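Local coordinates for protein male-specific lethal-3 (PDB 3M9Q) that reads a trimethylated lysine of the histone H3 tail through its chromodomain, as part of the complex that doubles transcription of the single male X chromosome, at residues A[38-50]-A[57-69]. The protein carries 1 engineered substitution. Numbering follows the deposited sequence.
Sequences VLYTSKVLNVFER and RFYEYKIHFQGWR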
loop_
_atom_site.group_PDB
_atom_site.type_symbol
_atom_site.label_atom_id
_atom_site.label_comp_id
_atom_site.label_asym_id
_atom_site.label_seq_id
_atom_site.Cartn_x
_atom_site.Cartn_y
_atom_site.Cartn_z
ATOM N N VAL A 38 -0.365 10.748 -4.443
ATOM C CA VAL A 38 -1.394 10.027 -5.197
ATOM C C VAL A 38 -1.446 8.589 -4.712
ATOM O O VAL A 38 -0.512 8.091 -4.084
ATOM C CB VAL A 38 -1.153 10.054 -6.734
ATOM C CG1 VAL A 38 -1.337 11.470 -7.304
ATOM C CG2 VAL A 38 0.212 9.481 -7.090
ATOM N N LEU A 39 -2.559 7.936 -5.031
ATOM C CA LEU A 39 -2.832 6.551 -4.642
ATOM C C LEU A 39 -2.987 5.663 -5.856
ATOM O O LEU A 39 -3.651 6.023 -6.826
ATOM C CB LEU A 39 -4.113 6.471 -3.816
ATOM C CG LEU A 39 -4.017 7.047 -2.404
ATOM C CD1 LEU A 39 -5.401 7.435 -1.870
ATOM C CD2 LEU A 39 -3.305 6.066 -1.461
ATOM N N TYR A 40 -2.379 4.489 -5.784
ATOM C CA TYR A 40 -2.472 3.486 -6.844
ATOM C C TYR A 40 -3.305 2.302 -6.410
ATOM O O TYR A 40 -3.080 1.726 -5.344
ATOM C CB TYR A 40 -1.080 2.989 -7.224
ATOM C CG TYR A 40 -0.170 4.093 -7.728
ATOM C CD1 TYR A 40 -0.426 4.749 -8.923
ATOM C CD2 TYR A 40 0.920 4.511 -6.993
ATOM C CE1 TYR A 40 0.405 5.775 -9.376
ATOM C CE2 TYR A 40 1.754 5.523 -7.442
ATOM C CZ TYR A 40 1.499 6.142 -8.626
ATOM O OH TYR A 40 2.323 7.159 -9.076
ATOM N N THR A 41 -4.252 1.915 -7.249
ATOM C CA THR A 41 -5.065 0.721 -7.007
ATOM C C THR A 41 -4.188 -0.508 -7.173
ATOM O O THR A 41 -3.525 -0.688 -8.190
ATOM C CB THR A 41 -6.251 0.676 -7.971
ATOM O OG1 THR A 41 -6.925 1.945 -7.914
ATOM C CG2 THR A 41 -7.216 -0.442 -7.623
ATOM N N SER A 42 -4.168 -1.327 -6.131
ATOM C CA SER A 42 -3.213 -2.426 -6.008
ATOM C C SER A 42 -3.874 -3.690 -5.477
ATOM O O SER A 42 -4.960 -3.654 -4.911
ATOM C CB SER A 42 -2.095 -2.007 -5.045
ATOM O OG SER A 42 -1.512 -0.766 -5.422
ATOM N N LYS A 43 -3.194 -4.811 -5.668
ATOM C CA LYS A 43 -3.652 -6.116 -5.195
ATOM C C LYS A 43 -2.566 -6.739 -4.341
ATOM O O LYS A 43 -1.403 -6.781 -4.737
ATOM C CB LYS A 43 -3.961 -7.022 -6.393
ATOM C CG LYS A 43 -4.400 -8.448 -6.053
ATOM C CD LYS A 43 -4.563 -9.276 -7.324
ATOM C CE LYS A 43 -5.053 -10.688 -7.070
ATOM N NZ LYS A 43 -5.115 -11.459 -8.353
ATOM N N VAL A 44 -2.947 -7.249 -3.181
ATOM C CA VAL A 44 -1.993 -7.878 -2.271
ATOM C C VAL A 44 -1.683 -9.290 -2.756
ATOM O O VAL A 44 -2.568 -10.136 -2.915
ATOM C CB VAL A 44 -2.512 -7.910 -0.822
ATOM C CG1 VAL A 44 -1.503 -8.598 0.106
ATOM C CG2 VAL A 44 -2.835 -6.492 -0.334
ATOM N N LEU A 45 -0.398 -9.535 -2.972
ATOM C CA LEU A 45 0.102 -10.822 -3.463
ATOM C C LEU A 45 0.546 -11.743 -2.348
ATOM O O LEU A 45 0.461 -12.958 -2.476
ATOM C CB LEU A 45 1.283 -10.596 -4.399
ATOM C CG LEU A 45 0.992 -9.773 -5.650
ATOM C CD1 LEU A 45 2.271 -9.650 -6.477
ATOM C CD2 LEU A 45 -0.153 -10.406 -6.445
ATOM N N ASN A 46 1.041 -11.157 -1.267
ATOM C CA ASN A 46 1.611 -11.925 -0.153
ATOM C C ASN A 46 1.726 -11.048 1.064
ATOM O O ASN A 46 1.976 -9.857 0.952
ATOM C CB ASN A 46 3.002 -12.466 -0.517
ATOM C CG ASN A 46 3.557 -13.409 0.523
ATOM O OD1 ASN A 46 4.552 -13.105 1.197
ATOM N ND2 ASN A 46 2.917 -14.551 0.673
ATOM N N VAL A 47 1.557 -11.668 2.221
ATOM C CA VAL A 47 1.788 -11.024 3.517
ATOM C C VAL A 47 2.823 -11.833 4.298
ATOM O O VAL A 47 2.601 -12.993 4.649
ATOM C CB VAL A 47 0.476 -10.904 4.333
ATOM C CG1 VAL A 47 0.712 -10.128 5.636
ATOM C CG2 VAL A 47 -0.621 -10.242 3.498
ATOM N N PHE A 48 3.961 -11.207 4.548
ATOM C CA PHE A 48 5.108 -11.864 5.178
ATOM C C PHE A 48 5.385 -11.274 6.547
ATOM O O PHE A 48 5.612 -10.073 6.689
ATOM C CB PHE A 48 6.335 -11.722 4.273
ATOM C CG PHE A 48 7.583 -12.386 4.794
ATOM C CD1 PHE A 48 7.549 -13.641 5.377
ATOM C CD2 PHE A 48 8.803 -11.766 4.640
ATOM C CE1 PHE A 48 8.718 -14.243 5.828
ATOM C CE2 PHE A 48 9.963 -12.362 5.087
ATOM C CZ PHE A 48 9.921 -13.596 5.680
ATOM N N GLU A 49 5.356 -12.146 7.543
ATOM C CA GLU A 49 5.620 -11.774 8.937
ATOM C C GLU A 49 7.101 -11.858 9.231
ATOM O O GLU A 49 7.736 -12.879 8.984
ATOM C CB GLU A 49 4.860 -12.705 9.877
ATOM C CG GLU A 49 4.924 -12.335 11.341
ATOM C CD GLU A 49 4.063 -13.261 12.160
ATOM O OE1 GLU A 49 2.959 -12.862 12.546
ATOM O OE2 GLU A 49 4.461 -14.433 12.380
ATOM N N ARG A 50 7.632 -10.767 9.768
ATOM C CA ARG A 50 9.045 -10.643 10.129
ATOM C C ARG A 50 9.168 -10.089 11.535
ATOM O O ARG A 50 8.224 -9.534 12.073
ATOM C CB ARG A 50 9.760 -9.691 9.162
ATOM C CG ARG A 50 9.643 -10.074 7.695
ATOM C CD ARG A 50 10.472 -9.148 6.832
ATOM N NE ARG A 50 11.886 -9.217 7.184
ATOM C CZ ARG A 50 12.796 -8.327 6.804
ATOM N NH1 ARG A 50 12.443 -7.292 6.061
ATOM N NH2 ARG A 50 14.060 -8.470 7.171
ATOM N N ARG A 57 7.133 -8.010 15.853
ATOM C CA ARG A 57 6.633 -8.366 14.527
ATOM C C ARG A 57 6.254 -7.174 13.681
ATOM O O ARG A 57 5.681 -6.193 14.161
ATOM C CB ARG A 57 5.407 -9.270 14.633
ATOM C CG ARG A 57 5.695 -10.632 15.193
ATOM C CD ARG A 57 4.410 -11.305 15.589
ATOM N NE ARG A 57 4.649 -12.671 16.021
ATOM C CZ ARG A 57 3.927 -13.286 16.946
ATOM N NH1 ARG A 57 2.948 -12.630 17.545
ATOM N NH2 ARG A 57 4.199 -14.535 17.289
ATOM N N PHE A 58 6.564 -7.291 12.398
ATOM C CA PHE A 58 6.029 -6.380 11.382
ATOM C C PHE A 58 5.717 -7.159 10.123
ATOM O O PHE A 58 6.151 -8.296 9.954
ATOM C CB PHE A 58 6.947 -5.184 11.095
ATOM C CG PHE A 58 8.266 -5.537 10.447
ATOM C CD1 PHE A 58 8.426 -5.401 9.076
ATOM C CD2 PHE A 58 9.346 -5.971 11.197
ATOM C CE1 PHE A 58 9.628 -5.696 8.468
ATOM C CE2 PHE A 58 10.554 -6.262 10.581
ATOM C CZ PHE A 58 10.682 -6.125 9.214
ATOM N N TYR A 59 4.928 -6.541 9.259
ATOM C CA TYR A 59 4.416 -7.206 8.053
ATOM C C TYR A 59 4.869 -6.516 6.782
ATOM O O TYR A 59 4.828 -5.299 6.665
ATOM C CB TYR A 59 2.882 -7.335 8.118
ATOM C CG TYR A 59 2.521 -8.204 9.285
ATOM C CD1 TYR A 59 2.452 -9.586 9.153
ATOM C CD2 TYR A 59 2.348 -7.656 10.549
ATOM C CE1 TYR A 59 2.187 -10.396 10.241
ATOM C CE2 TYR A 59 2.094 -8.459 11.645
ATOM C CZ TYR A 59 2.014 -9.826 11.485
ATOM O OH TYR A 59 1.770 -10.614 12.585
ATOM N N GLU A 60 5.328 -7.336 5.847
ATOM C CA GLU A 60 5.696 -6.889 4.511
ATOM C C GLU A 60 4.630 -7.348 3.546
ATOM O O GLU A 60 4.375 -8.542 3.408
ATOM C CB GLU A 60 7.033 -7.480 4.081
ATOM C CG GLU A 60 8.216 -6.927 4.804
ATOM C CD GLU A 60 9.522 -7.314 4.144
ATOM O OE1 GLU A 60 9.559 -8.322 3.403
ATOM O OE2 GLU A 60 10.507 -6.594 4.369
ATOM N N TYR A 61 4.012 -6.381 2.880
ATOM C CA TYR A 61 2.933 -6.636 1.935
ATOM C C TYR A 61 3.455 -6.523 0.525
ATOM O O TYR A 61 3.753 -5.433 0.049
ATOM C CB TYR A 61 1.792 -5.637 2.160
ATOM C CG TYR A 61 1.237 -5.664 3.572
ATOM C CD1 TYR A 61 0.174 -6.494 3.912
ATOM C CD2 TYR A 61 1.789 -4.881 4.574
ATOM C CE1 TYR A 61 -0.330 -6.534 5.207
ATOM C CE2 TYR A 61 1.288 -4.912 5.868
ATOM C CZ TYR A 61 0.235 -5.745 6.183
ATOM O OH TYR A 61 -0.275 -5.785 7.465
ATOM N N LYS A 62 3.604 -7.660 -0.136
ATOM C CA LYS A 62 3.958 -7.653 -1.553
ATOM C C LYS A 62 2.712 -7.319 -2.345
ATOM O O LYS A 62 1.686 -7.989 -2.219
ATOM C CB LYS A 62 4.541 -8.989 -2.022
ATOM C CG LYS A 62 5.125 -8.879 -3.434
ATOM C CD LYS A 62 5.649 -10.174 -4.006
ATOM C CE LYS A 62 6.266 -9.911 -5.372
ATOM N NZ LYS A 62 6.947 -11.107 -5.940
ATOM N N ILE A 63 2.814 -6.271 -3.149
ATOM C CA ILE A 63 1.678 -5.806 -3.931
ATOM C C ILE A 63 1.969 -5.694 -5.413
ATOM O O ILE A 63 3.102 -5.512 -5.850
ATOM C CB ILE A 63 1.122 -4.464 -3.401
ATOM C CG1 ILE A 63 2.144 -3.336 -3.557
ATOM C CG2 ILE A 63 0.637 -4.596 -1.950
ATOM C CD1 ILE A 63 1.571 -1.951 -3.190
ATOM N N HIS A 64 0.885 -5.838 -6.159
ATOM C CA HIS A 64 0.825 -5.657 -7.602
ATOM C C HIS A 64 0.038 -4.392 -7.910
ATOM O O HIS A 64 -1.021 -4.150 -7.343
ATOM C CB HIS A 64 0.119 -6.861 -8.238
ATOM C CG HIS A 64 -0.084 -6.731 -9.715
ATOM N ND1 HIS A 64 0.945 -6.907 -10.611
ATOM C CD2 HIS A 64 -1.181 -6.435 -10.455
ATOM C CE1 HIS A 64 0.493 -6.729 -11.840
ATOM N NE2 HIS A 64 -0.796 -6.447 -11.773
ATOM N N PHE A 65 0.555 -3.590 -8.822
ATOM C CA PHE A 65 -0.146 -2.375 -9.254
ATOM C C PHE A 65 -1.048 -2.711 -10.413
ATOM O O PHE A 65 -0.603 -3.134 -11.470
ATOM C CB PHE A 65 0.867 -1.281 -9.563
ATOM C CG PHE A 65 1.697 -0.962 -8.375
ATOM C CD1 PHE A 65 1.174 -0.192 -7.352
ATOM C CD2 PHE A 65 2.949 -1.528 -8.212
ATOM C CE1 PHE A 65 1.914 0.075 -6.227
ATOM C CE2 PHE A 65 3.693 -1.273 -7.080
ATOM C CZ PHE A 65 3.170 -0.472 -6.088
ATOM N N GLN A 66 -2.340 -2.563 -10.182
ATOM C CA GLN A 66 -3.328 -2.994 -11.166
ATOM C C GLN A 66 -3.118 -2.256 -12.490
ATOM O O GLN A 66 -3.001 -1.030 -12.532
ATOM C CB GLN A 66 -4.754 -2.745 -10.660
ATOM C CG GLN A 66 -5.157 -3.493 -9.391
ATOM C CD GLN A 66 -5.262 -4.987 -9.585
ATOM O OE1 GLN A 66 -4.283 -5.664 -9.907
ATOM N NE2 GLN A 66 -6.453 -5.520 -9.367
ATOM N N GLY A 67 -3.028 -3.033 -13.561
ATOM C CA GLY A 67 -2.875 -2.502 -14.909
ATOM C C GLY A 67 -1.433 -2.367 -15.328
ATOM O O GLY A 67 -1.134 -1.924 -16.442
ATOM N N TRP A 68 -0.536 -2.755 -14.436
ATOM C CA TRP A 68 0.906 -2.756 -14.726
ATOM C C TRP A 68 1.460 -4.167 -14.782
ATOM O O TRP A 68 0.920 -5.093 -14.187
ATOM C CB TRP A 68 1.657 -1.931 -13.688
ATOM C CG TRP A 68 1.256 -0.508 -13.743
ATOM C CD1 TRP A 68 0.301 0.111 -12.988
ATOM C CD2 TRP A 68 1.769 0.482 -14.638
ATOM N NE1 TRP A 68 0.209 1.433 -13.346
ATOM C CE2 TRP A 68 1.098 1.685 -14.358
ATOM C CE3 TRP A 68 2.747 0.471 -15.637
ATOM C CZ2 TRP A 68 1.367 2.866 -15.047
ATOM C CZ3 TRP A 68 3.011 1.644 -16.321
ATOM C CH2 TRP A 68 2.324 2.823 -16.021
ATOM N N ARG A 69 2.545 -4.338 -15.520
ATOM C CA ARG A 69 3.179 -5.663 -15.604
ATOM C C ARG A 69 3.831 -6.035 -14.267
ATOM O O ARG A 69 4.105 -5.161 -13.440
ATOM C CB ARG A 69 4.165 -5.747 -16.766
ATOM C CG ARG A 69 5.383 -4.902 -16.620
ATOM C CD ARG A 69 6.295 -5.089 -17.813
ATOM N NE ARG A 69 7.509 -4.306 -17.655
ATOM C CZ ARG A 69 7.726 -3.136 -18.245
ATOM N NH1 ARG A 69 6.813 -2.618 -19.054
ATOM N NH2 ARG A 69 8.865 -2.493 -18.034
HETATM O O HOH W 1 -2.772 0.821 -10.433
HETATM O O HOH W 2 5.338 -10.226 1.217
HETATM O O HOH W 3 7.241 -13.601 14.266
#
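R50 lays its aliphatic stem over one face of the F58 ring, CB 3.9 Å from the ring centroid in a CH-pi contact, while its guanidinium reaches on to E60. A bend at chi3 (61°) turns R50 NH1 onto E60 OE2 at 2.7 Å, a hydrogen-bonded salt bridge; the carboxylate oxygen lies near the guanidinium plane but is itself met from above the carboxylate plane. Arginine suits this exposed end of the hairpin, since it offers carbon to the ring and charge to the acid. E60 OE1 also meets the edge of the F48 ring, 3.7 Å from CD2. These residues share one face of the antiparallel hairpin formed by strands 39-51 and 57-65 in the chromodomain sheet, where a classic beta bulge sets L45 and N46 together opposite K62 and shifts the register by one. L45 N bonds K62 O at 2.7 Å, whereas N46 N reaches the same oxygen only weakly. On the other face E49, with CG anti to the backbone N (chi1 -174°), runs beside Y59, whose ring meets its carbon chain and whose hydroxyl suits the acid, bonding the anti lone pair of OE1, OH to OE1 2.5 Å. A phenylalanine in place of Y59 would probably leave E49 OE1 without that short bond and the carboxylate freer to turn.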